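Local coordinates for protein CaaX farnesyltransferase alpha subunit Ram2 (Aspergillus fumigatus, PDB 4L9P) that probably serves as the alpha subunit of a protein farnesyltransferase, pairing with a beta subunit to attach isoprenoid lipids to proteins with a C-terminal CaaX motif, at residues A[114-119]-A[123-128]; A[78-83]-A[88-93]; A[106-111]-A[130-135]; A[54-59]-A[74-79]. The protein carries 1 engineered substitution. All blocks are in the same frame, centred on the assembly; numbering follows the deposited sequence.

Interaction 1 of 4, residues A[114-119]-A[123-128]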
loop_
_atom_site.group_PDB
_atom_site.type_symbol
_atom_site.label_atom_id
_atom_site.label_comp_id
_atom_site.label_asym_id
_atom_site.label_seq_id
_atom_site.Cartn_x
_atom_site.Cartn_y
_atom_site.Cartn_z
ATOM N N LYS A 114 17.269 15.521 15.024
ATOM C CA LYS A 114 18.288 15.806 14.015
ATOM C C LYS A 114 18.333 14.757 12.914
ATOM O O LYS A 114 18.513 15.082 11.734
ATOM C CB LYS A 114 19.691 15.894 14.709
ATOM C CG LYS A 114 19.769 17.084 15.678
ATOM C CD LYS A 114 21.011 16.971 16.586
ATOM C CE LYS A 114 20.851 17.754 17.920
ATOM N NZ LYS A 114 22.012 17.769 18.898
ATOM N N VAL A 115 18.193 13.488 13.288
ATOM C CA VAL A 115 18.147 12.424 12.302
ATOM C C VAL A 115 16.911 12.565 11.397
ATOM O O VAL A 115 16.993 12.421 10.170
ATOM C CB VAL A 115 18.150 11.008 12.993
ATOM C CG1 VAL A 115 18.254 9.903 11.900
ATOM C CG2 VAL A 115 19.355 10.844 13.971
ATOM N N ALA A 116 15.769 12.881 12.023
ATOM C CA ALA A 116 14.492 13.018 11.325
ATOM C C ALA A 116 14.576 14.163 10.292
ATOM O O ALA A 116 14.032 14.060 9.218
ATOM C CB ALA A 116 13.333 13.260 12.331
ATOM N N LEU A 117 15.268 15.248 10.665
ATOM C CA LEU A 117 15.424 16.436 9.765
ATOM C C LEU A 117 16.358 16.120 8.605
ATOM O O LEU A 117 16.268 16.768 7.565
ATOM C CB LEU A 117 15.953 17.636 10.562
ATOM C CG LEU A 117 14.905 18.278 11.477
ATOM C CD1 LEU A 117 15.597 19.290 12.422
ATOM C CD2 LEU A 117 13.875 18.976 10.594
ATOM N N LYS A 118 17.187 15.096 8.727
ATOM C CA LYS A 118 18.125 14.760 7.657
ATOM C C LYS A 118 17.521 13.772 6.680
ATOM O O LYS A 118 17.925 13.753 5.509
ATOM C CB LYS A 118 19.416 14.166 8.192
ATOM C CG LYS A 118 20.390 15.172 8.765
ATOM C CD LYS A 118 21.670 14.403 9.185
ATOM C CE LYS A 118 22.666 15.296 9.947
ATOM N NZ LYS A 118 23.964 14.591 10.322
ATOM N N HIS A 119 16.578 12.943 7.115
ATOM C CA HIS A 119 16.115 11.801 6.305
ATOM C C HIS A 119 14.609 11.748 6.267
ATOM O O HIS A 119 13.980 11.203 7.099
ATOM C CB HIS A 119 16.623 10.493 6.920
ATOM C CG HIS A 119 18.112 10.424 7.025
ATOM N ND1 HIS A 119 18.910 10.233 5.920
ATOM C CD2 HIS A 119 18.953 10.497 8.090
ATOM C CE1 HIS A 119 20.177 10.156 6.299
ATOM N NE2 HIS A 119 20.233 10.329 7.602
ATOM N N TYR A 123 10.416 4.526 7.842
ATOM C CA TYR A 123 9.594 3.898 8.886
ATOM C C TYR A 123 10.234 3.883 10.271
ATOM O O TYR A 123 9.525 4.052 11.286
ATOM C CB TYR A 123 9.302 2.458 8.509
ATOM C CG TYR A 123 8.150 2.277 7.535
ATOM C CD1 TYR A 123 8.391 2.249 6.166
ATOM C CD2 TYR A 123 6.821 2.156 8.004
ATOM C CE1 TYR A 123 7.341 1.992 5.258
ATOM C CE2 TYR A 123 5.794 1.952 7.045
ATOM C CZ TYR A 123 6.098 1.890 5.704
ATOM O OH TYR A 123 5.085 1.666 4.758
ATOM N N GLN A 124 11.563 3.740 10.326
ATOM C CA GLN A 124 12.234 3.430 11.571
ATOM C C GLN A 124 12.257 4.672 12.432
ATOM O O GLN A 124 11.985 4.577 13.629
ATOM C CB GLN A 124 13.682 3.027 11.260
ATOM C CG GLN A 124 13.819 1.585 10.690
ATOM C CD GLN A 124 13.271 1.475 9.304
ATOM O OE1 GLN A 124 13.653 2.240 8.416
ATOM N NE2 GLN A 124 12.368 0.511 9.106
ATOM N N ILE A 125 12.561 5.837 11.839
ATOM C CA ILE A 125 12.753 7.006 12.703
ATOM C C ILE A 125 11.443 7.363 13.432
ATOM O O ILE A 125 11.415 7.784 14.597
ATOM C CB ILE A 125 13.162 8.210 11.774
ATOM C CG1 ILE A 125 14.635 8.048 11.402
ATOM C CG2 ILE A 125 12.859 9.597 12.371
ATOM C CD1 ILE A 125 14.993 8.981 10.173
ATOM N N TRP A 126 10.322 7.179 12.751
ATOM C CA TRP A 126 9.023 7.540 13.298
ATOM C C TRP A 126 8.433 6.450 14.164
ATOM O O TRP A 126 7.747 6.753 15.145
ATOM C CB TRP A 126 8.072 8.043 12.178
ATOM C CG TRP A 126 8.658 9.341 11.684
ATOM C CD1 TRP A 126 9.518 9.553 10.619
ATOM C CD2 TRP A 126 8.530 10.600 12.340
ATOM N NE1 TRP A 126 9.977 10.854 10.631
ATOM C CE2 TRP A 126 9.368 11.519 11.677
ATOM C CE3 TRP A 126 7.798 11.029 13.457
ATOM C CZ2 TRP A 126 9.482 12.858 12.093
ATOM C CZ3 TRP A 126 7.906 12.329 13.863
ATOM C CH2 TRP A 126 8.743 13.256 13.174
ATOM N N HIS A 127 8.740 5.188 13.861
ATOM C CA HIS A 127 8.435 4.108 14.797
ATOM C C HIS A 127 9.253 4.285 16.101
ATOM O O HIS A 127 8.707 4.188 17.207
ATOM C CB HIS A 127 8.653 2.715 14.212
ATOM C CG HIS A 127 8.329 1.660 15.207
ATOM N ND1 HIS A 127 7.054 1.483 15.693
ATOM C CD2 HIS A 127 9.120 0.774 15.866
ATOM C CE1 HIS A 127 7.064 0.523 16.611
ATOM N NE2 HIS A 127 8.304 0.069 16.727
ATOM N N HIS A 128 10.548 4.623 15.984
ATOM C CA HIS A 128 11.407 4.773 17.164
ATOM C C HIS A 128 10.847 5.895 18.015
ATOM O O HIS A 128 10.820 5.803 19.254
ATOM C CB HIS A 128 12.822 5.110 16.699
ATOM C CG HIS A 128 13.827 5.125 17.796
ATOM N ND1 HIS A 128 14.244 3.970 18.430
ATOM C CD2 HIS A 128 14.571 6.145 18.289
ATOM C CE1 HIS A 128 15.189 4.294 19.319
ATOM N NE2 HIS A 128 15.413 5.609 19.256
HETATM O O HOH W 1 12.165 11.853 8.984
#
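Val115 and Ala116 meet Ile125 and Trp126 where two consecutive helices form an antiparallel hairpin. The hairpin lies within one prenyltransferase alpha-subunit repeat, which is related to the TPR. The short axes run 10.3 Å apart with 149° between their directions. Val115 comes first. Its CG1 lies anti to the backbone N (chi1 -174°) and touches CD1 of Ile125 at 3.8 Å, the two side chains meeting aslant. Ala116 follows, and its CA is the nearest to that of Ile125. Its methyl group, CB, touches two neighbours of the facing helix: CG2 of Ile125 at 3.7 Å and CZ2 of the Trp126 ring at 3.9 Å. Ile125 CG2 also leans over the rim of one face of that indole, so three groups pack together. At His119, just past the helix, CB lies 3.9 Å from Ile125 CD1. Around this buried apolar patch, Trp126 also packs on Leu150 and Met153 of helix 146-156. The start of helix 123-133 faces the active site: in the conformers described, Gln124 NE2 bonds to the backbone of the bound peptide, and Tyr123 touches the farnesyl analogue. One water bridges the two helices near the turn. It sits in the plane of the indole at its edge, accepts from Trp126 NE1 at 2.9 Å, and donates to Ala116 O and, at 2.7 Å, to His119 O.

Interaction 2 of 4, residues A[78-83]-A[88-93]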
loop_
_atom_site.group_PDB
_atom_site.type_symbol
_atom_site.label_atom_id
_atom_site.label_comp_id
_atom_site.label_asym_id
_atom_site.label_seq_id
_atom_site.Cartn_x
_atom_site.Cartn_y
_atom_site.Cartn_z
ATOM N N GLY A 78 24.431 4.507 16.906
ATOM C CA GLY A 78 24.331 5.835 16.323
ATOM C C GLY A 78 25.237 5.958 15.096
ATOM O O GLY A 78 24.862 6.614 14.094
ATOM N N ASP A 79 26.415 5.306 15.168
ATOM C CA ASP A 79 27.348 5.353 14.037
ATOM C C ASP A 79 26.722 4.625 12.807
ATOM O O ASP A 79 26.734 5.129 11.662
ATOM C CB ASP A 79 28.663 4.671 14.454
ATOM C CG ASP A 79 29.763 4.867 13.444
ATOM O OD1 ASP A 79 29.689 5.807 12.624
ATOM O OD2 ASP A 79 30.706 4.090 13.487
ATOM N N ILE A 80 26.151 3.455 13.050
ATOM C CA ILE A 80 25.555 2.713 11.947
ATOM C C ILE A 80 24.365 3.473 11.378
ATOM O O ILE A 80 24.190 3.526 10.173
ATOM C CB ILE A 80 25.127 1.296 12.383
ATOM C CG1 ILE A 80 26.439 0.477 12.622
ATOM C CG2 ILE A 80 24.275 0.624 11.259
ATOM C CD1 ILE A 80 26.238 -0.848 13.256
ATOM N N ILE A 81 23.547 4.055 12.235
ATOM C CA ILE A 81 22.433 4.902 11.767
ATOM C C ILE A 81 22.899 6.074 10.917
ATOM O O ILE A 81 22.211 6.413 9.916
ATOM C CB ILE A 81 21.536 5.363 12.969
ATOM C CG1 ILE A 81 20.730 4.157 13.450
ATOM C CG2 ILE A 81 20.614 6.557 12.579
ATOM C CD1 ILE A 81 20.079 4.344 14.852
ATOM N N SER A 82 24.048 6.658 11.267
ATOM C CA SER A 82 24.601 7.755 10.443
ATOM C C SER A 82 24.955 7.259 9.035
ATOM O O SER A 82 24.868 8.015 8.076
ATOM C CB SER A 82 25.820 8.410 11.126
ATOM O OG SER A 82 27.027 7.688 10.923
ATOM N N MET A 83 25.358 6.003 8.911
ATOM C CA MET A 83 25.683 5.435 7.590
ATOM C C MET A 83 24.484 4.904 6.837
ATOM O O MET A 83 24.432 4.991 5.608
ATOM C CB MET A 83 26.737 4.325 7.721
ATOM C CG MET A 83 28.126 4.897 8.095
ATOM S SD MET A 83 29.335 3.563 8.238
ATOM C CE MET A 83 28.968 2.953 9.837
ATOM N N TYR A 88 16.772 -1.483 9.875
ATOM C CA TYR A 88 15.706 -1.571 10.900
ATOM C C TYR A 88 16.227 -2.273 12.162
ATOM O O TYR A 88 15.767 -1.953 13.280
ATOM C CB TYR A 88 14.434 -2.287 10.333
ATOM C CG TYR A 88 14.681 -3.682 9.824
ATOM C CD1 TYR A 88 14.616 -4.781 10.698
ATOM C CD2 TYR A 88 15.083 -3.902 8.505
ATOM C CE1 TYR A 88 14.852 -6.049 10.285
ATOM C CE2 TYR A 88 15.359 -5.186 8.064
ATOM C CZ TYR A 88 15.260 -6.270 8.978
ATOM O OH TYR A 88 15.597 -7.534 8.544
ATOM N N THR A 89 17.101 -3.264 11.993
ATOM C CA THR A 89 17.573 -4.008 13.185
ATOM C C THR A 89 18.305 -3.067 14.183
ATOM O O THR A 89 18.081 -3.140 15.384
ATOM C CB THR A 89 18.550 -5.091 12.765
ATOM O OG1 THR A 89 17.883 -6.002 11.871
ATOM C CG2 THR A 89 19.071 -5.900 13.976
ATOM N N VAL A 90 19.137 -2.167 13.667
ATOM C CA VAL A 90 19.957 -1.369 14.613
ATOM C C VAL A 90 19.075 -0.418 15.420
ATOM O O VAL A 90 19.357 -0.136 16.587
ATOM C CB VAL A 90 21.066 -0.622 13.868
ATOM C CG1 VAL A 90 20.572 0.571 13.113
ATOM C CG2 VAL A 90 22.130 -0.118 14.884
ATOM N N TRP A 91 17.952 0.066 14.854
ATOM C CA TRP A 91 17.067 0.936 15.642
ATOM C C TRP A 91 16.391 0.162 16.773
ATOM O O TRP A 91 16.232 0.679 17.888
ATOM C CB TRP A 91 15.943 1.475 14.716
ATOM C CG TRP A 91 16.360 2.548 13.811
ATOM C CD1 TRP A 91 16.738 2.455 12.459
ATOM C CD2 TRP A 91 16.482 3.915 14.160
ATOM N NE1 TRP A 91 17.068 3.714 11.977
ATOM C CE2 TRP A 91 16.918 4.620 13.005
ATOM C CE3 TRP A 91 16.299 4.624 15.350
ATOM C CZ2 TRP A 91 17.083 5.996 13.004
ATOM C CZ3 TRP A 91 16.478 6.007 15.334
ATOM C CH2 TRP A 91 16.853 6.682 14.177
ATOM N N ILE A 92 15.940 -1.053 16.479
ATOM C CA ILE A 92 15.306 -1.822 17.536
ATOM C C ILE A 92 16.300 -2.153 18.659
ATOM O O ILE A 92 15.957 -2.042 19.853
ATOM C CB ILE A 92 14.719 -3.123 16.952
ATOM C CG1 ILE A 92 13.577 -2.716 15.993
ATOM C CG2 ILE A 92 14.235 -4.097 18.052
ATOM C CD1 ILE A 92 13.285 -3.717 15.053
ATOM N N TYR A 93 17.541 -2.500 18.292
ATOM C CA TYR A 93 18.556 -2.770 19.304
ATOM C C TYR A 93 18.880 -1.467 20.086
ATOM O O TYR A 93 19.009 -1.496 21.310
ATOM C CB TYR A 93 19.778 -3.329 18.595
ATOM C CG TYR A 93 20.929 -3.645 19.498
ATOM C CD1 TYR A 93 20.776 -4.430 20.580
ATOM C CD2 TYR A 93 22.197 -3.116 19.209
ATOM C CE1 TYR A 93 21.922 -4.725 21.445
ATOM C CE2 TYR A 93 23.297 -3.377 19.985
ATOM C CZ TYR A 93 23.163 -4.185 21.106
ATOM O OH TYR A 93 24.316 -4.402 21.862
#
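This contact is the apolar seam of an antiparallel helix hairpin within a prenyltransferase alpha-subunit repeat of the TPR clan. Helices 71-83 and 88-100 pack with short axes 9.7 Å apart and 149° between their directions. Ile81 carries most of it. Its CD1 stands over the face of the Trp91 indole, a CH-pi contact 3.6 Å from the centroid of the six-membered ring and 9° off the ring normal. The CG2 branch reaches CZ2 of the same ring at 3.6 Å, so both branches of Ile81 rest on the indole. Its CG1 meets CG1 of Val90, also at 3.6 Å. That Val90 methyl lies between the backbone N and the carbonyl carbon (chi1 76°), and from there it also approaches CG2 of Ile80, at 4.1 Å. The indole is fixed at its polar end by a bond from Trp91 NE1 to Pro85 O in the connecting loop. On the outer side of helix 88-100, Tyr88 and Thr89 bond to Met197 of the beta subunit Ram1. Across the hairpin itself the contact is apolar. Its fit therefore probably rests on burial and on shape, with the aliphatic branches of Ile81 set against a flat ring whose N-H is already paired.

Interaction 3 of 4, residues A[106-111]-A[130-135]. With EDO (1,2-ethanediol), chain I.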
loop_
_atom_site.group_PDB
_atom_site.type_symbol
_atom_site.label_atom_id
_atom_site.label_comp_id
_atom_site.label_asym_id
_atom_site.label_seq_id
_atom_site.Cartn_x
_atom_site.Cartn_y
_atom_site.Cartn_z
ATOM N N ASN A 106 14.747 12.465 26.968
ATOM C CA ASN A 106 14.675 13.817 26.433
ATOM C C ASN A 106 15.849 14.062 25.528
ATOM O O ASN A 106 15.697 14.660 24.431
ATOM C CB ASN A 106 14.695 14.896 27.541
ATOM C CG ASN A 106 13.475 14.856 28.406
ATOM O OD1 ASN A 106 12.365 14.607 27.929
ATOM N ND2 ASN A 106 13.665 15.101 29.711
ATOM N N GLU A 107 17.031 13.634 25.966
ATOM C CA GLU A 107 18.224 13.792 25.134
ATOM C C GLU A 107 18.163 12.907 23.883
ATOM O O GLU A 107 18.587 13.333 22.795
ATOM C CB GLU A 107 19.503 13.498 25.942
ATOM C CG GLU A 107 19.761 14.607 26.929
ATOM C CD GLU A 107 20.953 14.348 27.803
ATOM O OE1 GLU A 107 21.542 13.228 27.710
ATOM O OE2 GLU A 107 21.292 15.279 28.599
ATOM N N GLU A 108 17.592 11.717 24.000
ATOM C CA GLU A 108 17.395 10.875 22.830
ATOM C C GLU A 108 16.460 11.552 21.830
ATOM O O GLU A 108 16.752 11.480 20.601
ATOM C CB GLU A 108 16.872 9.478 23.220
ATOM C CG GLU A 108 16.554 8.569 22.008
ATOM C CD GLU A 108 17.756 8.037 21.201
ATOM O OE1 GLU A 108 18.929 8.415 21.468
ATOM O OE2 GLU A 108 17.528 7.224 20.250
ATOM N N ILE A 109 15.371 12.148 22.283
ATOM C CA ILE A 109 14.498 12.845 21.334
ATOM C C ILE A 109 15.218 14.001 20.650
ATOM O O ILE A 109 15.067 14.174 19.433
ATOM C CB ILE A 109 13.196 13.316 22.014
ATOM C CG1 ILE A 109 12.291 12.103 22.364
ATOM C CG2 ILE A 109 12.465 14.344 21.164
ATOM C CD1 ILE A 109 11.547 11.488 21.164
ATOM N N GLU A 110 16.040 14.757 21.366
ATOM C CA GLU A 110 16.728 15.839 20.681
ATOM C C GLU A 110 17.704 15.286 19.621
ATOM O O GLU A 110 17.832 15.870 18.523
ATOM C CB GLU A 110 17.407 16.755 21.723
ATOM C CG GLU A 110 16.368 17.413 22.641
ATOM C CD GLU A 110 15.386 18.354 21.909
ATOM O OE1 GLU A 110 15.887 19.317 21.262
ATOM O OE2 GLU A 110 14.140 18.133 21.947
ATOM N N TRP A 111 18.344 14.149 19.889
ATOM C CA TRP A 111 19.179 13.497 18.847
ATOM C C TRP A 111 18.293 13.001 17.673
ATOM O O TRP A 111 18.624 13.232 16.483
ATOM C CB TRP A 111 19.937 12.335 19.476
ATOM C CG TRP A 111 20.647 11.487 18.483
ATOM C CD1 TRP A 111 21.895 11.716 17.949
ATOM C CD2 TRP A 111 20.180 10.261 17.903
ATOM N NE1 TRP A 111 22.222 10.696 17.046
ATOM C CE2 TRP A 111 21.195 9.792 17.023
ATOM C CE3 TRP A 111 19.015 9.505 18.056
ATOM C CZ2 TRP A 111 21.051 8.611 16.294
ATOM C CZ3 TRP A 111 18.878 8.334 17.328
ATOM C CH2 TRP A 111 19.894 7.911 16.443
ATOM N N GLN A 130 7.759 6.795 18.407
ATOM C CA GLN A 130 6.588 6.283 19.114
ATOM C C GLN A 130 7.002 5.327 20.269
ATOM O O GLN A 130 6.447 5.394 21.391
ATOM C CB GLN A 130 5.733 5.501 18.113
ATOM C CG GLN A 130 4.489 4.855 18.742
ATOM C CD GLN A 130 3.593 4.169 17.678
ATOM O OE1 GLN A 130 3.500 4.615 16.502
ATOM N NE2 GLN A 130 2.987 3.062 18.065
ATOM N N VAL A 131 8.027 4.523 20.031
ATOM C CA VAL A 131 8.563 3.618 21.085
ATOM C C VAL A 131 9.016 4.464 22.285
ATOM O O VAL A 131 8.688 4.127 23.421
ATOM C CB VAL A 131 9.726 2.752 20.498
ATOM C CG1 VAL A 131 10.468 1.986 21.611
ATOM C CG2 VAL A 131 9.121 1.780 19.478
ATOM N N LEU A 132 9.747 5.537 22.039
ATOM C CA LEU A 132 10.242 6.351 23.129
ATOM C C LEU A 132 9.142 7.121 23.807
ATOM O O LEU A 132 9.015 7.103 25.053
ATOM C CB LEU A 132 11.243 7.367 22.606
ATOM C CG LEU A 132 12.503 6.836 21.904
ATOM C CD1 LEU A 132 13.259 8.051 21.267
ATOM C CD2 LEU A 132 13.358 6.068 22.856
ATOM N N MET A 133 8.297 7.794 23.010
ATOM C CA MET A 133 7.312 8.699 23.560
ATOM C C MET A 133 6.176 7.963 24.293
ATOM O O MET A 133 5.480 8.547 25.160
ATOM C CB MET A 133 6.713 9.486 22.386
ATOM C CG MET A 133 5.817 10.690 22.804
ATOM S SD MET A 133 6.678 11.961 23.738
ATOM C CE MET A 133 8.026 12.338 22.670
ATOM N N SER A 134 6.024 6.692 24.011
ATOM C CA SER A 134 5.007 5.888 24.691
ATOM C C SER A 134 5.376 5.599 26.150
ATOM O O SER A 134 4.544 5.055 26.889
ATOM C CB SER A 134 4.780 4.560 23.942
ATOM O OG SER A 134 5.904 3.727 24.055
ATOM N N SER A 135 6.614 5.900 26.557
ATOM C CA SER A 135 6.989 5.579 27.949
ATOM C C SER A 135 6.480 6.666 28.876
ATOM O O SER A 135 7.074 7.786 28.920
ATOM C CB SER A 135 8.481 5.498 28.057
ATOM O OG SER A 135 8.770 5.253 29.456
HETATM C C1 EDO I . 5.461 0.829 21.675
HETATM O O1 EDO I . 5.312 -0.326 20.856
HETATM C C2 EDO I . 4.884 1.996 20.902
HETATM O O2 EDO I . 3.573 1.692 20.416
#
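Apolar packing joins Ile109 and Glu108 to Leu132 and Met133. CD1 of Ile109 is the shared point. It touches Leu132 CD1 at 3.8 Å and the terminal methyl of Met133, CE, at 3.9 Å. The Ile109 and Leu132 side chains run alongside each other, pointing opposite ways, whereas Met133 comes across Ile109 at about a right angle. Two bends in the Met133 chain, chi2 62° and chi3 54°, turn CE back toward the facing helix. Glu108 takes part through its aliphatic portion: CG lies 3.4 Å from Leu132 CD1, and the two chains cross nearly at right angles. These side chains join the first turns of helix 105-118 to the last turns of helix 123-133, the far end of an antiparallel hairpin in a TPR-like alpha-subunit repeat. Phe139 of the following loop packs on both Ile109 and Met133. The polar interactions lie beside this core. The carboxylate of Glu108 is buried and gripped by two partners, a salt bridge from OE1 to Arg94 and a hydrogen bond between OE2 and His128. Such pairing would be expected to favour its charged form. On the far side of helix 123-133, Ser134 OG bonds to Val131 O at 2.9 Å, from above the carbonyl plane. Nearby, Gln130 NE2 donates to O2 of a 1,2-ethanediol at 2.8 Å, with an N-H...O angle of 160°.

Interaction 4 of 4, residues A[54-59]-A[74-79]. With EDO (1,2-ethanediol), chain G.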
loop_
_atom_site.group_PDB
_atom_site.type_symbol
_atom_site.label_atom_id
_atom_site.label_comp_id
_atom_site.label_asym_id
_atom_site.label_seq_id
_atom_site.Cartn_x
_atom_site.Cartn_y
_atom_site.Cartn_z
ATOM N N LEU A 54 31.301 -2.202 6.786
ATOM C CA LEU A 54 31.598 -3.612 7.064
ATOM C C LEU A 54 32.097 -3.770 8.496
ATOM O O LEU A 54 31.630 -4.650 9.237
ATOM C CB LEU A 54 32.667 -4.192 6.103
ATOM C CG LEU A 54 32.294 -4.523 4.675
ATOM C CD1 LEU A 54 33.587 -4.868 3.899
ATOM C CD2 LEU A 54 31.291 -5.693 4.742
ATOM N N GLU A 55 33.010 -2.899 8.922
ATOM C CA GLU A 55 33.576 -3.064 10.254
ATOM C C GLU A 55 32.513 -2.799 11.327
ATOM O O GLU A 55 32.324 -3.622 12.252
ATOM C CB GLU A 55 34.767 -2.120 10.485
ATOM C CG GLU A 55 35.341 -2.412 11.867
ATOM C CD GLU A 55 36.444 -1.519 12.305
ATOM O OE1 GLU A 55 36.308 -0.275 12.295
ATOM O OE2 GLU A 55 37.452 -2.083 12.713
ATOM N N ALA A 56 31.776 -1.692 11.192
ATOM C CA ALA A 56 30.781 -1.332 12.212
ATOM C C ALA A 56 29.751 -2.456 12.359
ATOM O O ALA A 56 29.362 -2.854 13.473
ATOM C CB ALA A 56 30.111 0.034 11.876
ATOM N N THR A 57 29.245 -2.936 11.232
ATOM C CA THR A 57 28.230 -3.988 11.311
ATOM C C THR A 57 28.735 -5.324 11.836
ATOM O O THR A 57 27.967 -6.065 12.441
ATOM C CB THR A 57 27.504 -4.181 9.933
ATOM O OG1 THR A 57 28.486 -4.458 8.913
ATOM C CG2 THR A 57 26.668 -2.934 9.560
ATOM N N SER A 58 30.031 -5.634 11.619
ATOM C CA SER A 58 30.603 -6.836 12.213
ATOM C C SER A 58 30.683 -6.719 13.757
ATOM O O SER A 58 30.429 -7.691 14.484
ATOM C CB SER A 58 31.968 -7.134 11.569
ATOM O OG SER A 58 31.829 -7.312 10.151
ATOM N N TYR A 59 30.967 -5.526 14.258
ATOM C CA TYR A 59 30.891 -5.301 15.718
ATOM C C TYR A 59 29.429 -5.334 16.198
ATOM O O TYR A 59 29.139 -5.825 17.284
ATOM C CB TYR A 59 31.589 -3.957 16.125
ATOM C CG TYR A 59 33.079 -4.175 16.284
ATOM C CD1 TYR A 59 33.934 -4.093 15.196
ATOM C CD2 TYR A 59 33.582 -4.604 17.486
ATOM C CE1 TYR A 59 35.326 -4.356 15.340
ATOM C CE2 TYR A 59 34.938 -4.890 17.613
ATOM C CZ TYR A 59 35.770 -4.743 16.550
ATOM O OH TYR A 59 37.140 -4.997 16.660
ATOM N N LEU A 74 25.621 1.571 22.436
ATOM C CA LEU A 74 24.737 2.675 22.071
ATOM C C LEU A 74 25.404 3.599 21.032
ATOM O O LEU A 74 24.807 3.947 20.006
ATOM C CB LEU A 74 24.261 3.426 23.329
ATOM C CG LEU A 74 23.275 4.590 23.092
ATOM C CD1 LEU A 74 21.928 4.056 22.515
ATOM C CD2 LEU A 74 23.061 5.347 24.421
ATOM N N ARG A 75 26.650 3.983 21.242
ATOM C CA ARG A 75 27.415 4.801 20.287
ATOM C C ARG A 75 27.567 4.078 18.936
ATOM O O ARG A 75 27.372 4.681 17.868
ATOM C CB ARG A 75 28.815 5.096 20.838
ATOM C CG ARG A 75 28.831 6.074 21.990
ATOM C CD ARG A 75 30.282 6.607 22.271
ATOM N NE ARG A 75 31.316 5.558 22.301
ATOM C CZ ARG A 75 31.672 4.853 23.380
ATOM N NH1 ARG A 75 31.111 5.087 24.571
ATOM N NH2 ARG A 75 32.625 3.926 23.262
ATOM N N LEU A 76 27.733 2.766 18.980
ATOM C CA LEU A 76 27.848 1.980 17.749
ATOM C C LEU A 76 26.528 2.074 16.942
ATOM O O LEU A 76 26.532 2.221 15.712
ATOM C CB LEU A 76 28.103 0.511 18.118
ATOM C CG LEU A 76 28.103 -0.468 16.932
ATOM C CD1 LEU A 76 29.099 -0.095 15.816
ATOM C CD2 LEU A 76 28.342 -1.898 17.400
ATOM N N THR A 77 25.410 1.937 17.630
ATOM C CA THR A 77 24.133 2.066 16.893
ATOM C C THR A 77 23.981 3.452 16.256
ATOM O O THR A 77 23.465 3.536 15.142
ATOM C CB THR A 77 22.902 1.781 17.774
ATOM O OG1 THR A 77 22.694 2.791 18.797
ATOM C CG2 THR A 77 22.906 0.356 18.342
ATOM N N GLY A 78 24.431 4.507 16.906
ATOM C CA GLY A 78 24.331 5.835 16.323
ATOM C C GLY A 78 25.237 5.958 15.096
ATOM O O GLY A 78 24.862 6.614 14.094
ATOM N N ASP A 79 26.415 5.306 15.168
ATOM C CA ASP A 79 27.348 5.353 14.037
ATOM C C ASP A 79 26.722 4.625 12.807
ATOM O O ASP A 79 26.734 5.129 11.662
ATOM C CB ASP A 79 28.663 4.671 14.454
ATOM C CG ASP A 79 29.763 4.867 13.444
ATOM O OD1 ASP A 79 29.689 5.807 12.624
ATOM O OD2 ASP A 79 30.706 4.090 13.487
HETATM C C1 EDO G . 27.152 -5.906 6.293
HETATM O O1 EDO G . 27.343 -6.625 7.507
HETATM C C2 EDO G . 25.740 -6.069 5.797
HETATM O O2 EDO G . 24.770 -5.694 6.793
#
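Leu76 turns its CG away from the backbone N (chi1 174°), and chi2 of 56° then spreads its two methyls over segment 54-59. CD1 goes to Ala56, lying 3.6 Å from the carbonyl oxygen Ala56 O and 4.1 Å from Ala56 CB. CD2 goes to the next turn, where it lies 3.8 Å from the backbone carbon Tyr59 C and 4.1 Å from Tyr59 CB. The leucine thus rests as much on main chain as on side chains. The Tyr59 ring leads away from Leu76 and meets the ring of Trp25. Tyr19 and Trp25 of the N-terminal region also pack on Leu76. The contact joins helix 51-65 to helix 71-83, the first helix of the hairpin in the first TPR-like alpha-subunit repeat. These neighbours run broadly antiparallel, with 141° between the directions of the short axes and 10.1 Å between them. Asp79 lies at the margin, its OD2 4.4 Å from Ala56 CB. The hydrogen bond of that oxygen is with the hydroxyl of Tyr19. Behind Leu76, Thr77 OG1 donates to Leu74 O at 2.7 Å, slightly tilted from the carbonyl plane. On the side of helix 51-65 turned from the contact, Thr57 OG1 accepts a 2.8 Å bond from O1 of a 1,2-ethanediol, which also bonds to Arg61 and to Asp148 of the beta subunit Ram1.

In the fold
From the N terminus, interaction 4 comes first and closes the loop between helices 51-65 and 71-83. Interaction 2 starts on the segment where interaction 4 ends, sharing Gly78 and Asp79, and folds helix 88-100 back against helix 71-83. Further along, interaction 3 joins the outer ends of helices 105-118 and 123-133. Interaction 1 is nested inside it, at the turn of the same hairpin. The two hairpins also touch each other: Trp91 packs on Ile125 and His128, and Trp111 reaches Trp91, Ile81 and Gly78. His128 and Glu108 link interactions 1 and 3. Together the contacts tie five successive helices into one layered array.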